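PDB 4RBM: Lys-gingipain W83 from Porphyromonas gingivalis, which cleaves host proteins on the carboxyl side of lysine as a secreted cysteine endopeptidase and may act as a virulence factor in periodontal disease. Local coordinates for residues A[248-253]-A[280-285]. Numbering follows the deposited sequence.
Sequences CCITAQ and SPNSYW. With CKC ((3S)-3,7-diaminoheptan-2-one), chain R.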
ATOM      1  N   CYS A 248      -6.925 -10.280 -10.745  1.00  8.32           N
ATOM      2  CA  CYS A 248      -6.924 -10.859 -12.088  1.00  9.97           C
ATOM      3  C   CYS A 248      -5.535 -11.335 -12.430  1.00 12.79           C
ATOM      4  O   CYS A 248      -4.595 -11.086 -11.668  1.00 12.08           O
ATOM      5  CB  CYS A 248      -7.415  -9.830 -13.109  1.00  9.79           C
ATOM      6  SG  CYS A 248      -6.429  -8.318 -13.177  1.00 13.60           S
ATOM      7  N   CYS A 249      -5.393 -12.061 -13.554  1.00 11.36           N
ATOM      8  CA  CYS A 249      -4.054 -12.564 -13.848  1.00 12.05           C
ATOM      9  C   CYS A 249      -3.114 -11.506 -14.377  1.00 13.85           C
ATOM     10  O   CYS A 249      -3.507 -10.470 -14.904  1.00 12.88           O
ATOM     11  CB  CYS A 249      -4.047 -13.624 -14.970  1.00 17.22           C
ATOM     12  SG  CYS A 249      -5.298 -14.925 -14.690  1.00 24.70           S
ATOM     13  N   ILE A 250      -1.850 -11.737 -14.037  1.00  8.12           N
ATOM     14  CA  ILE A 250      -0.576 -11.247 -14.550  1.00  7.65           C
ATOM     15  C   ILE A 250      -0.433  -9.716 -14.785  1.00 10.02           C
ATOM     16  O   ILE A 250       0.629  -9.342 -15.273  1.00  8.87           O
ATOM     17  CB  ILE A 250      -0.209 -12.014 -15.868  1.00 10.28           C
ATOM     18  CG1 ILE A 250      -1.198 -11.737 -17.033  1.00  9.70           C
ATOM     19  CG2 ILE A 250      -0.064 -13.522 -15.599  1.00 12.42           C
ATOM     20  CD1 ILE A 250      -0.865 -12.554 -18.361  1.00 14.85           C
ATOM     21  N   THR A 251      -1.353  -8.839 -14.305  1.00  9.83           N
ATOM     22  CA  THR A 251      -1.162  -7.386 -14.523  1.00  9.07           C
ATOM     23  C   THR A 251       0.051  -6.809 -13.763  1.00 11.74           C
ATOM     24  O   THR A 251       0.477  -5.691 -14.065  1.00 10.29           O
ATOM     25  CB  THR A 251      -2.399  -6.593 -14.137  1.00 10.08           C
ATOM     26  OG1 THR A 251      -2.657  -6.781 -12.738  1.00 10.48           O
ATOM     27  CG2 THR A 251      -3.626  -6.962 -14.978  1.00 11.57           C
ATOM     28  N   ALA A 252       0.546  -7.521 -12.741  1.00  9.17           N
ATOM     29  CA  ALA A 252       1.695  -7.055 -11.967  1.00  9.45           C
ATOM     30  C   ALA A 252       2.937  -7.903 -12.304  1.00 11.54           C
ATOM     31  O   ALA A 252       3.809  -8.045 -11.461  1.00 11.39           O
ATOM     32  CB  ALA A 252       1.391  -7.096 -10.458  1.00 10.00           C
ATOM     33  N   GLN A 253       3.023  -8.451 -13.542  1.00  7.61           N
ATOM     34  CA  GLN A 253       4.175  -9.275 -13.924  1.00  7.57           C
ATOM     35  C   GLN A 253       5.272  -8.309 -14.342  1.00 11.05           C
ATOM     36  O   GLN A 253       5.470  -8.054 -15.530  1.00 11.87           O
ATOM     37  CB  GLN A 253       3.787 -10.286 -15.014  1.00  7.73           C
ATOM     38  CG  GLN A 253       4.844 -11.362 -15.215  1.00 11.67           C
ATOM     39  CD  GLN A 253       4.382 -12.404 -16.188  1.00 18.07           C
ATOM     40  OE1 GLN A 253       4.885 -12.468 -17.311  1.00 14.76           O
ATOM     41  NE2 GLN A 253       3.413 -13.244 -15.785  1.00 10.68           N
ATOM     42  N   SER A 280       1.571 -11.156 -10.192  1.00  9.28           N
ATOM     43  CA  SER A 280       2.624 -11.398 -11.177  1.00  9.36           C
ATOM     44  C   SER A 280       2.247 -12.649 -12.053  1.00 12.14           C
ATOM     45  O   SER A 280       2.216 -12.517 -13.286  1.00 10.56           O
ATOM     46  CB  SER A 280       3.976 -11.553 -10.498  1.00 10.27           C
ATOM     47  OG  SER A 280       4.912 -12.093 -11.414  1.00 13.74           O
ATOM     48  N   PRO A 281       1.869 -13.817 -11.468  1.00  8.92           N
ATOM     49  CA  PRO A 281       1.393 -14.942 -12.300  1.00  8.72           C
ATOM     50  C   PRO A 281      -0.133 -14.891 -12.436  1.00 11.09           C
ATOM     51  O   PRO A 281      -0.764 -13.895 -12.067  1.00  9.72           O
ATOM     52  CB  PRO A 281       1.799 -16.149 -11.451  1.00 10.42           C
ATOM     53  CG  PRO A 281       1.408 -15.666 -10.052  1.00 13.04           C
ATOM     54  CD  PRO A 281       1.925 -14.227 -10.047  1.00  8.33           C
ATOM     55  N   ASN A 282      -0.738 -15.986 -12.897  1.00 10.98           N
ATOM     56  CA  ASN A 282      -2.202 -16.063 -12.926  1.00 11.92           C
ATOM     57  C   ASN A 282      -2.752 -15.995 -11.509  1.00 15.27           C
ATOM     58  O   ASN A 282      -2.094 -16.465 -10.574  1.00 14.27           O
ATOM     59  CB  ASN A 282      -2.633 -17.404 -13.546  1.00 14.20           C
ATOM     60  CG  ASN A 282      -2.506 -17.488 -15.048  1.00 19.28           C
ATOM     61  OD1 ASN A 282      -2.284 -16.495 -15.745  1.00 17.76           O
ATOM     62  ND2 ASN A 282      -2.571 -18.708 -15.575  1.00 16.51           N
ATOM     63  N   SER A 283      -3.936 -15.397 -11.343  1.00 11.64           N
ATOM     64  CA  SER A 283      -4.656 -15.472 -10.074  1.00 11.20           C
ATOM     65  C   SER A 283      -5.788 -16.460 -10.315  1.00 12.10           C
ATOM     66  O   SER A 283      -6.065 -16.819 -11.473  1.00 11.47           O
ATOM     67  CB  SER A 283      -5.156 -14.107  -9.588  1.00 12.65           C
ATOM     68  OG  SER A 283      -6.225 -13.686 -10.416  1.00 14.15           O
ATOM     69  N   TYR A 284      -6.374 -16.973  -9.247  1.00  8.76           N
ATOM     70  CA  TYR A 284      -7.416 -17.985  -9.387  1.00 10.01           C
ATOM     71  C   TYR A 284      -8.715 -17.452  -8.822  1.00 13.43           C
ATOM     72  O   TYR A 284      -8.699 -16.648  -7.881  1.00 11.86           O
ATOM     73  CB  TYR A 284      -6.994 -19.313  -8.736  1.00 10.91           C
ATOM     74  CG  TYR A 284      -5.952 -20.054  -9.550  1.00 13.05           C
ATOM     75  CD1 TYR A 284      -4.633 -19.592  -9.627  1.00 14.18           C
ATOM     76  CD2 TYR A 284      -6.283 -21.205 -10.260  1.00 14.14           C
ATOM     77  CE1 TYR A 284      -3.681 -20.254 -10.396  1.00 14.74           C
ATOM     78  CE2 TYR A 284      -5.325 -21.903 -10.986  1.00 15.29           C
ATOM     79  CZ  TYR A 284      -4.039 -21.398 -11.090  1.00 17.84           C
ATOM     80  OH  TYR A 284      -3.111 -22.093 -11.811  1.00 19.65           O
ATOM     81  N   TRP A 285      -9.843 -17.880  -9.413  1.00 12.40           N
ATOM     82  CA  TRP A 285     -11.180 -17.404  -9.021  1.00 13.14           C
ATOM     83  C   TRP A 285     -11.517 -17.705  -7.559  1.00 14.45           C
ATOM     84  O   TRP A 285     -11.980 -16.804  -6.844  1.00 12.89           O
ATOM     85  CB  TRP A 285     -12.245 -18.014  -9.919  1.00 12.32           C
ATOM     86  CG  TRP A 285     -12.215 -17.497 -11.322  1.00 13.44           C
ATOM     87  CD1 TRP A 285     -11.747 -18.150 -12.427  1.00 16.09           C
ATOM     88  CD2 TRP A 285     -12.724 -16.230 -11.788  1.00 13.84           C
ATOM     89  NE1 TRP A 285     -11.923 -17.367 -13.552  1.00 15.51           N
ATOM     90  CE2 TRP A 285     -12.522 -16.186 -13.189  1.00 17.11           C
ATOM     91  CE3 TRP A 285     -13.363 -15.139 -11.160  1.00 14.28           C
ATOM     92  CZ2 TRP A 285     -12.989 -15.122 -13.983  1.00 16.14           C
ATOM     93  CZ3 TRP A 285     -13.792 -14.069 -11.944  1.00 15.11           C
ATOM     94  CH2 TRP A 285     -13.612 -14.070 -13.337  1.00 15.87           C
TER
HETATM   95  CAK CKC R 717      -6.685 -13.860 -15.275  1.00 27.98           C
HETATM   96  C   CKC R 717      -7.856 -14.646 -15.773  1.00 37.69           C
HETATM   97  O   CKC R 717      -8.081 -14.660 -16.974  1.00 41.84           O
HETATM   98  CA  CKC R 717      -8.470 -15.723 -14.868  1.00 39.87           C
HETATM   99  N   CKC R 717      -7.598 -16.799 -15.260  1.00 43.78           N
HETATM  100  CAL CKC R 717      -8.390 -15.552 -13.331  1.00 36.55           C
HETATM  101  CAH CKC R 717      -9.275 -14.412 -12.863  1.00 30.98           C
HETATM  102  CAG CKC R 717      -9.542 -14.452 -11.359  1.00 23.46           C
HETATM  103  CAI CKC R 717     -10.371 -13.193 -11.127  1.00 19.36           C
HETATM  104  NAM CKC R 717     -10.627 -12.861  -9.709  1.00 16.10           N
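Ile250 N gives a hydrogen bond of 3.1 Å to Pro281 O and so ties two irregular loops that follow the neighbouring parallel strands 242-247 and 273-279. Segment 248-253 folds back in a type I beta turn from Ile250 to Gln253, while 280-285 stays more open; their CA atoms come closest at Gln253 and Ser280, 3.8 Å apart. Gln253 suits the end of the turn because its long side chain, extended beyond CG with CG anti to the backbone N (chi1 -167°), lies back along Ser280. Its NE2 donates to Ser280 O at 2.9 Å, nearly straight at 164° and with the acceptor almost in the amide plane. The same carbonyl oxygen also receives a CA-H...O contact from Ile250, whose CG2 methyl packs against Ser280 O and the carbonyl carbon of Pro281. The small side chain of Ser280 fits beside Gln253 while its OG bonds Val100 O. Nearer the catalytic centre, Asn282 sets its amide alongside Cys249, OD1 lying 3.6 Å from SG. Ser283 points its CB at 248-253, and its OG packs 3.2 Å from Cys248 C while hydrogen-bonding to Asp288. The catalytic nucleophile Cys249 is joined covalently through SG to CAK of the ligand at 1.8 Å. From there the ligand's lysine-like chain runs past Ser283 O and over one face of the Trp285 indole, CAG standing 3.7 Å above the ring; the flat aromatic surface suits its methylenes. Asp288 also hydrogen-bonds the ligand, probably at its terminal amine. Together the loops hold the nucleophile and line a site consistent with the S1 pocket for lysine, at the strand ends typical of a clan CD cysteine peptidase.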